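Local coordinates for NS6 protease (Murine norovirus 1, PDB 4ASH), which probably cleaves the norovirus polyprotein into its mature proteins, as a cysteine protease with a trypsin-like fold, at residues G55-Y60 and I156-A161; L99-G104 and C143-K148. The protein carries 1 engineered substitution. One frame throughout, in Å; residues are numbered along the deposited sequence.

Interaction 1 (G55-Y60 and I156-A161)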
ATOM      1  N   GLY A  55     -11.112  -3.649   4.741  1.00 21.57           N
ATOM      2  CA  GLY A  55     -10.190  -3.773   5.861  1.00 18.49           C
ATOM      3  C   GLY A  55      -9.451  -2.454   6.064  1.00 20.44           C
ATOM      4  O   GLY A  55     -10.085  -1.416   6.259  1.00 26.04           O
ATOM      5  N   ASP A  56      -8.121  -2.483   5.999  1.00 17.66           N
ATOM      6  CA  ASP A  56      -7.325  -1.256   6.148  1.00 17.52           C
ATOM      7  C   ASP A  56      -6.789  -0.736   4.812  1.00 18.91           C
ATOM      8  O   ASP A  56      -5.855   0.069   4.775  1.00 18.83           O
ATOM      9  CB  ASP A  56      -6.167  -1.465   7.133  1.00 16.38           C
ATOM     10  CG  ASP A  56      -5.622  -0.146   7.687  1.00 18.42           C
ATOM     11  OD1 ASP A  56      -6.417   0.779   7.931  1.00 18.66           O
ATOM     12  OD2 ASP A  56      -4.400  -0.037   7.887  1.00 19.51           O
ATOM     13  N   PHE A  57      -7.374  -1.213   3.720  1.00 17.08           N
ATOM     14  CA  PHE A  57      -7.016  -0.728   2.389  1.00 17.85           C
ATOM     15  C   PHE A  57      -8.034   0.302   1.913  1.00 15.84           C
ATOM     16  O   PHE A  57      -9.234   0.039   1.929  1.00 19.90           O
ATOM     17  CB  PHE A  57      -6.980  -1.900   1.414  1.00 16.62           C
ATOM     18  CG  PHE A  57      -6.392  -1.565   0.071  1.00 15.80           C
ATOM     19  CD1 PHE A  57      -7.183  -1.055  -0.944  1.00 18.14           C
ATOM     20  CD2 PHE A  57      -5.038  -1.767  -0.171  1.00 16.14           C
ATOM     21  CE1 PHE A  57      -6.638  -0.765  -2.186  1.00 16.05           C
ATOM     22  CE2 PHE A  57      -4.485  -1.460  -1.405  1.00 18.61           C
ATOM     23  CZ  PHE A  57      -5.283  -0.964  -2.406  1.00 16.29           C
ATOM     24  N   LEU A  58      -7.564   1.461   1.464  1.00 15.31           N
ATOM     25  CA  LEU A  58      -8.468   2.507   1.008  1.00 17.06           C
ATOM     26  C   LEU A  58      -8.101   2.975  -0.403  1.00 16.77           C
ATOM     27  O   LEU A  58      -6.934   3.244  -0.690  1.00 17.78           O
ATOM     28  CB  LEU A  58      -8.414   3.677   1.997  1.00 21.11           C
ATOM     29  CG  LEU A  58      -9.469   4.766   1.873  1.00 26.91           C
ATOM     30  CD1 LEU A  58     -10.853   4.183   2.113  1.00 31.49           C
ATOM     31  CD2 LEU A  58      -9.168   5.867   2.878  1.00 27.02           C
ATOM     32  N   LYS A  59      -9.094   3.062  -1.287  1.00 19.08           N
ATOM     33  CA  LYS A  59      -8.853   3.480  -2.661  1.00 21.65           C
ATOM     34  C   LYS A  59      -9.753   4.645  -3.033  1.00 18.40           C
ATOM     35  O   LYS A  59     -10.965   4.598  -2.822  1.00 23.43           O
ATOM     36  CB  LYS A  59      -9.075   2.308  -3.628  1.00 22.79           C
ATOM     37  CG  LYS A  59      -8.938   2.667  -5.110  1.00 26.66           C
ATOM     38  CD  LYS A  59      -8.807   1.419  -5.967  1.00 34.13           C
ATOM     39  CE  LYS A  59     -10.068   0.560  -5.928  1.00 38.53           C
ATOM     40  NZ  LYS A  59     -11.243   1.260  -6.518  1.00 43.69           N
ATOM     41  N   TYR A  60      -9.143   5.684  -3.590  1.00 16.89           N
ATOM     42  CA  TYR A  60      -9.862   6.839  -4.111  1.00 16.87           C
ATOM     43  C   TYR A  60      -9.816   6.803  -5.618  1.00 19.50           C
ATOM     44  O   TYR A  60      -8.751   6.590  -6.198  1.00 17.97           O
ATOM     45  CB  TYR A  60      -9.174   8.130  -3.664  1.00 19.44           C
ATOM     46  CG  TYR A  60      -9.180   8.367  -2.182  1.00 19.28           C
ATOM     47  CD1 TYR A  60      -8.256   7.739  -1.361  1.00 21.89           C
ATOM     48  CD2 TYR A  60     -10.072   9.253  -1.611  1.00 18.29           C
ATOM     49  CE1 TYR A  60      -8.243   7.968   0.009  1.00 24.75           C
ATOM     50  CE2 TYR A  60     -10.066   9.491  -0.242  1.00 23.40           C
ATOM     51  CZ  TYR A  60      -9.148   8.843   0.559  1.00 23.11           C
ATOM     52  OH  TYR A  60      -9.119   9.088   1.920  1.00 23.24           O
ATOM     53  N   ILE A 156       1.140  -4.224  -5.103  1.00 17.51           N
ATOM     54  CA  ILE A 156       0.382  -5.323  -4.507  1.00 16.49           C
ATOM     55  C   ILE A 156      -0.364  -4.988  -3.225  1.00 16.02           C
ATOM     56  O   ILE A 156      -1.188  -5.780  -2.747  1.00 15.51           O
ATOM     57  CB  ILE A 156       1.266  -6.556  -4.270  1.00 19.85           C
ATOM     58  CG1 ILE A 156       2.333  -6.262  -3.212  1.00 18.88           C
ATOM     59  CG2 ILE A 156       1.876  -7.021  -5.580  1.00 22.64           C
ATOM     60  CD1 ILE A 156       3.086  -7.515  -2.760  1.00 21.07           C
ATOM     61  N   GLY A 157      -0.088  -3.821  -2.660  1.00 15.61           N
ATOM     62  CA  GLY A 157      -0.711  -3.449  -1.408  1.00 15.87           C
ATOM     63  C   GLY A 157      -0.016  -2.249  -0.798  1.00 15.30           C
ATOM     64  O   GLY A 157       0.905  -1.688  -1.397  1.00 15.07           O
ATOM     65  N   VAL A 158      -0.456  -1.863   0.396  1.00 15.48           N
ATOM     66  CA  VAL A 158       0.150  -0.743   1.100  1.00 14.74           C
ATOM     67  C   VAL A 158       0.592  -1.137   2.507  1.00 14.25           C
ATOM     68  O   VAL A 158      -0.028  -1.977   3.165  1.00 17.23           O
ATOM     69  CB  VAL A 158      -0.801   0.479   1.175  1.00 15.14           C
ATOM     70  CG1 VAL A 158      -1.125   1.012  -0.232  1.00 16.14           C
ATOM     71  CG2 VAL A 158      -2.077   0.162   1.919  1.00 16.73           C
ATOM     72  N   HIS A 159       1.660  -0.500   2.982  1.00 12.31           N
ATOM     73  CA  HIS A 159       2.169  -0.831   4.308  1.00 14.02           C
ATOM     74  C   HIS A 159       1.176  -0.437   5.396  1.00 14.81           C
ATOM     75  O   HIS A 159       0.643   0.675   5.392  1.00 15.44           O
ATOM     76  CB  HIS A 159       3.468  -0.082   4.554  1.00 15.72           C
ATOM     77  CG  HIS A 159       4.110  -0.470   5.852  1.00 14.79           C
ATOM     78  ND1 HIS A 159       4.511  -1.752   6.092  1.00 16.06           N
ATOM     79  CD2 HIS A 159       4.345   0.241   6.982  1.00 16.37           C
ATOM     80  CE1 HIS A 159       5.029  -1.824   7.316  1.00 15.83           C
ATOM     81  NE2 HIS A 159       4.919  -0.639   7.879  1.00 15.51           N
ATOM     82  N   VAL A 160       0.929  -1.328   6.356  1.00 14.21           N
ATOM     83  CA  VAL A 160       0.063  -0.925   7.465  1.00 12.83           C
ATOM     84  C   VAL A 160       0.603  -1.192   8.873  1.00 16.17           C
ATOM     85  O   VAL A 160       0.291  -0.446   9.796  1.00 17.11           O
ATOM     86  CB  VAL A 160      -1.359  -1.501   7.342  1.00 15.41           C
ATOM     87  CG1 VAL A 160      -1.978  -1.041   6.029  1.00 16.55           C
ATOM     88  CG2 VAL A 160      -1.334  -3.045   7.445  1.00 15.98           C
ATOM     89  N   ALA A 161       1.382  -2.253   9.034  1.00 16.11           N
ATOM     90  CA  ALA A 161       1.818  -2.665  10.382  1.00 15.51           C
ATOM     91  C   ALA A 161       3.145  -3.398  10.409  1.00 16.04           C
ATOM     92  O   ALA A 161       3.624  -3.900   9.390  1.00 15.13           O
ATOM     93  CB  ALA A 161       0.738  -3.512  11.050  1.00 18.95           C
TER
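Asp-56 and Val-160 pass alongside each other, their side chains running in opposite directions. One carboxylate oxygen does the touching. Asp-56 OD2 lies 3.2 Å from Val-160 CG1, and Val-160 CB is also near at 3.4 Å from Asp-56 OD2. This is a tight approach of an oxygen to a branched apolar group. Asp-56 CG is anti to the backbone N (chi1 -160°), which brings OD2 against Val-160. Val-160 answers with its CG1 branch.

One residue along, the geometry changes. Phe-57 and Val-158 cross at about a right angle. The ring atom Phe-57 CD2 meets the methyl Val-158 CG2 at 4.1 Å, and the methyl comes in obliquely to the ring. Beside it, the ring turns an edge to the backbone. Gly-157 CA sits near the ring plane, 4.3 Å from Phe-57 CE2. With no side chain at Gly-157, the edge lies against bare main chain. Ile-28 of strand 26-30 touches both Phe-57 and Val-158.

The two segments belong to different sheets. Strand 57-62 is part of the N-terminal sheet and strand 152-162 of the C-terminal one, so the contact lies in the interface between the two halves of a chymotrypsin-like fold. In this family the active site lies in the cleft between those halves. Val-160 and Ala-161 form a classic beta bulge opposite Ile-170.

The polar end of Asp-56 has its strong partner outside the contact: OD2 is hydrogen-bonded to His-32 ND1. This is consistent with the acid and histidine of a chymotrypsin-like catalytic site. The same oxygen thus has a hydrogen bond to His-32 and an apolar CH neighbour in Val-160. Segment 156-161 offers it no polar partner.

Interaction 2 (L99-G104 and C143-K148)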
ATOM      1  N   LEU A  99      12.770  -1.068   0.622  1.00 21.74           N
ATOM      2  CA  LEU A  99      13.057  -2.132   1.575  1.00 19.12           C
ATOM      3  C   LEU A  99      12.683  -3.476   0.971  1.00 20.07           C
ATOM      4  O   LEU A  99      11.533  -3.686   0.604  1.00 21.74           O
ATOM      5  CB  LEU A  99      12.276  -1.913   2.866  1.00 20.85           C
ATOM      6  CG  LEU A  99      12.532  -0.616   3.639  1.00 24.15           C
ATOM      7  CD1 LEU A  99      11.711  -0.618   4.914  1.00 24.94           C
ATOM      8  CD2 LEU A  99      14.017  -0.454   3.944  1.00 28.12           C
ATOM      9  N   ALA A 100      13.654  -4.372   0.843  1.00 21.20           N
ATOM     10  CA  ALA A 100      13.364  -5.696   0.292  1.00 20.47           C
ATOM     11  C   ALA A 100      12.553  -6.506   1.293  1.00 20.45           C
ATOM     12  O   ALA A 100      12.829  -6.491   2.487  1.00 22.63           O
ATOM     13  CB  ALA A 100      14.645  -6.424  -0.082  1.00 26.51           C
ATOM     14  N   VAL A 101      11.545  -7.211   0.795  1.00 23.05           N
ATOM     15  CA  VAL A 101      10.664  -7.987   1.657  1.00 21.79           C
ATOM     16  C   VAL A 101      10.235  -9.267   0.956  1.00 20.76           C
ATOM     17  O   VAL A 101       9.797  -9.237  -0.193  1.00 21.41           O
ATOM     18  CB  VAL A 101       9.412  -7.165   2.066  1.00 22.95           C
ATOM     19  CG1 VAL A 101       8.627  -6.702   0.845  1.00 20.69           C
ATOM     20  CG2 VAL A 101       8.516  -7.968   2.995  1.00 23.43           C
ATOM     21  N   ARG A 102      10.381 -10.398   1.646  1.00 20.27           N
ATOM     22  CA  ARG A 102       9.852 -11.650   1.118  1.00 21.48           C
ATOM     23  C   ARG A 102       8.385 -11.757   1.503  1.00 19.85           C
ATOM     24  O   ARG A 102       8.049 -11.770   2.688  1.00 22.01           O
ATOM     25  CB  ARG A 102      10.618 -12.851   1.656  1.00 26.24           C
ATOM     26  CG  ARG A 102      10.087 -14.155   1.067  1.00 26.47           C
ATOM     27  CD  ARG A 102      10.477 -15.353   1.905  1.00 29.24           C
ATOM     28  NE  ARG A 102      10.077 -16.605   1.264  1.00 32.29           N
ATOM     29  CZ  ARG A 102       8.886 -17.183   1.390  1.00 30.06           C
ATOM     30  NH1 ARG A 102       7.932 -16.636   2.137  1.00 26.58           N
ATOM     31  NH2 ARG A 102       8.647 -18.328   0.759  1.00 29.09           N
ATOM     32  N   MET A 103       7.509 -11.793   0.503  1.00 20.76           N
ATOM     33  CA  MET A 103       6.076 -11.833   0.763  1.00 17.75           C
ATOM     34  C   MET A 103       5.684 -13.220   1.238  1.00 23.33           C
ATOM     35  O   MET A 103       6.114 -14.213   0.661  1.00 24.67           O
ATOM     36  CB  MET A 103       5.291 -11.415  -0.482  1.00 21.01           C
ATOM     37  CG  MET A 103       5.626  -9.982  -0.939  1.00 21.34           C
ATOM     38  SD  MET A 103       5.456  -8.740   0.391  1.00 20.59           S
ATOM     39  CE  MET A 103       3.711  -8.912   0.760  1.00 20.02           C
ATOM     40  N   GLY A 104       4.894 -13.268   2.308  1.00 22.31           N
ATOM     41  CA  GLY A 104       4.433 -14.520   2.883  1.00 25.07           C
ATOM     42  C   GLY A 104       2.986 -14.805   2.535  1.00 21.75           C
ATOM     43  O   GLY A 104       2.538 -14.553   1.425  1.00 23.30           O
ATOM     44  N   CYS A 143       2.727   3.515   2.398  1.00 14.18           N
ATOM     45  CA  CYS A 143       3.723   3.327   1.347  1.00 13.99           C
ATOM     46  C   CYS A 143       3.469   2.016   0.593  1.00 13.51           C
ATOM     47  O   CYS A 143       3.060   1.000   1.190  1.00 16.20           O
ATOM     48  CB  CYS A 143       5.142   3.385   1.907  1.00 13.88           C
ATOM     49  SG  CYS A 143       5.617   5.057   2.466  1.00 16.44           S
ATOM     50  N   PRO A 144       3.667   2.027  -0.728  1.00 13.80           N
ATOM     51  CA  PRO A 144       3.312   0.849  -1.530  1.00 14.15           C
ATOM     52  C   PRO A 144       4.321  -0.300  -1.473  1.00 14.19           C
ATOM     53  O   PRO A 144       5.518  -0.095  -1.305  1.00 16.06           O
ATOM     54  CB  PRO A 144       3.268   1.424  -2.951  1.00 13.54           C
ATOM     55  CG  PRO A 144       4.375   2.460  -2.917  1.00 14.78           C
ATOM     56  CD  PRO A 144       4.209   3.119  -1.562  1.00 16.21           C
ATOM     57  N   TYR A 145       3.811  -1.515  -1.659  1.00 14.49           N
ATOM     58  CA  TYR A 145       4.639  -2.683  -1.891  1.00 16.12           C
ATOM     59  C   TYR A 145       4.572  -2.975  -3.373  1.00 16.25           C
ATOM     60  O   TYR A 145       3.474  -3.106  -3.916  1.00 15.28           O
ATOM     61  CB  TYR A 145       4.053  -3.891  -1.160  1.00 15.25           C
ATOM     62  CG  TYR A 145       4.313  -3.940   0.331  1.00 15.64           C
ATOM     63  CD1 TYR A 145       3.983  -2.869   1.157  1.00 17.17           C
ATOM     64  CD2 TYR A 145       4.873  -5.069   0.913  1.00 16.00           C
ATOM     65  CE1 TYR A 145       4.209  -2.916   2.529  1.00 15.40           C
ATOM     66  CE2 TYR A 145       5.108  -5.131   2.285  1.00 17.96           C
ATOM     67  CZ  TYR A 145       4.772  -4.054   3.086  1.00 15.39           C
ATOM     68  OH  TYR A 145       5.000  -4.103   4.450  1.00 17.03           O
ATOM     69  N   VAL A 146       5.723  -3.080  -4.026  1.00 14.90           N
ATOM     70  CA  VAL A 146       5.757  -3.309  -5.467  1.00 19.56           C
ATOM     71  C   VAL A 146       6.708  -4.452  -5.804  1.00 18.46           C
ATOM     72  O   VAL A 146       7.564  -4.815  -5.011  1.00 19.90           O
ATOM     73  CB  VAL A 146       6.196  -2.036  -6.246  1.00 23.32           C
ATOM     74  CG1 VAL A 146       5.254  -0.871  -5.957  1.00 18.15           C
ATOM     75  CG2 VAL A 146       7.633  -1.651  -5.900  1.00 21.10           C
ATOM     76  N   TYR A 147       6.553  -5.032  -6.985  1.00 19.37           N
ATOM     77  CA  TYR A 147       7.554  -5.979  -7.462  1.00 21.82           C
ATOM     78  C   TYR A 147       7.580  -5.990  -8.978  1.00 26.51           C
ATOM     79  O   TYR A 147       6.641  -5.522  -9.625  1.00 26.28           O
ATOM     80  CB  TYR A 147       7.339  -7.390  -6.897  1.00 23.03           C
ATOM     81  CG  TYR A 147       6.224  -8.191  -7.533  1.00 28.30           C
ATOM     82  CD1 TYR A 147       4.892  -7.908  -7.263  1.00 27.38           C
ATOM     83  CD2 TYR A 147       6.508  -9.242  -8.398  1.00 33.17           C
ATOM     84  CE1 TYR A 147       3.870  -8.655  -7.835  1.00 26.97           C
ATOM     85  CE2 TYR A 147       5.493  -9.993  -8.974  1.00 30.98           C
ATOM     86  CZ  TYR A 147       4.177  -9.688  -8.693  1.00 29.89           C
ATOM     87  OH  TYR A 147       3.163 -10.433  -9.265  1.00 37.19           O
ATOM     88  N   LYS A 148       8.676  -6.484  -9.542  1.00 30.24           N
ATOM     89  CA  LYS A 148       8.764  -6.603 -10.988  1.00 37.18           C
ATOM     90  C   LYS A 148       8.205  -7.952 -11.412  1.00 40.95           C
ATOM     91  O   LYS A 148       8.805  -8.998 -11.153  1.00 37.16           O
ATOM     92  CB  LYS A 148      10.205  -6.431 -11.472  1.00 45.04           C
ATOM     93  CG  LYS A 148      10.321  -6.342 -12.988  1.00 51.51           C
ATOM     94  CD  LYS A 148      11.767  -6.299 -13.443  1.00 58.72           C
ATOM     95  CE  LYS A 148      12.471  -5.056 -12.930  1.00 64.40           C
ATOM     96  NZ  LYS A 148      13.887  -4.984 -13.394  1.00 70.83           N
TER
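Met-103 lays its sulfur against the edge of the Tyr-145 ring. The sulfur is 5.0 Å from the ring centroid and 81° off the ring normal, so it lies almost in the ring plane. Its closest ring atom is Tyr-145 CD2, 3.8 Å from Met-103 SD. The terminal methyl joins in, with Met-103 CE 4.0 Å from Tyr-145 CD2. This is an edge-on Met-aromatic contact. The methionine chain is bent at chi2 (-53°) and again at chi3 (-62°), and the double bend brings sulfur and methyl to the CD2-CE2 edge.

Val-101 meets the same pair of ring atoms, CD2 and CE2. Its CG1 branch approaches obliquely, 4.1 Å from Tyr-145 CD2 and about as far from CE2. The two side chains cross at roughly a right angle. Val-101 and Met-103 are alternate residues of one strand, so both side chains leave the same side of the strand, the one turned to Tyr-145.

The strands do not pair directly. Strand 84-90 pairs antiparallel with both 96-111 and 144-149, and the contact is made across the interior of the curled C-terminal sheet, the second barrel of the trypsin-like fold. Ala-85 packs on Val-101 and Met-103, while Val-87 touches Tyr-145. From strand 168-172, Val-169 touches both Val-101 and Tyr-145.

The other long edge of the tyrosine ring meets a polar atom of its own segment. Cys-143 O lies in the ring plane, 4.0 Å from Tyr-145 CD1. Tyr-145 OH is hydrogen-bonded to His-159 ND1. That bond probably helps to fix the rotation of the imidazole. In related 3C-like proteases a histidine supported in this way lines the S1 pocket, and His-159 probably does the same here.

How the interactions relate
Interactions 1 and 2 have centres 13 Å apart and meet through neighbouring strands, 144-149 and 152-162. Two probable backbone hydrogen bonds join them: His-159 N to Cys-143 O at 2.7 Å, and Ile-156 N to Tyr-145 O at 2.8 Å. Side chains add to this. Ile-156 CD1 packs 3.8 Å from Met-103 CE, so 156-161 touches the interior packing of interaction 2 as well as the N-terminal sheet. Interaction 1 reaches the probable catalytic pair at Asp-56 and His-32. Interaction 2 reaches the probable substrate pocket through the bond of Tyr-145 to His-159. Along the chain, interaction 2 is nested within the loop closed by interaction 1.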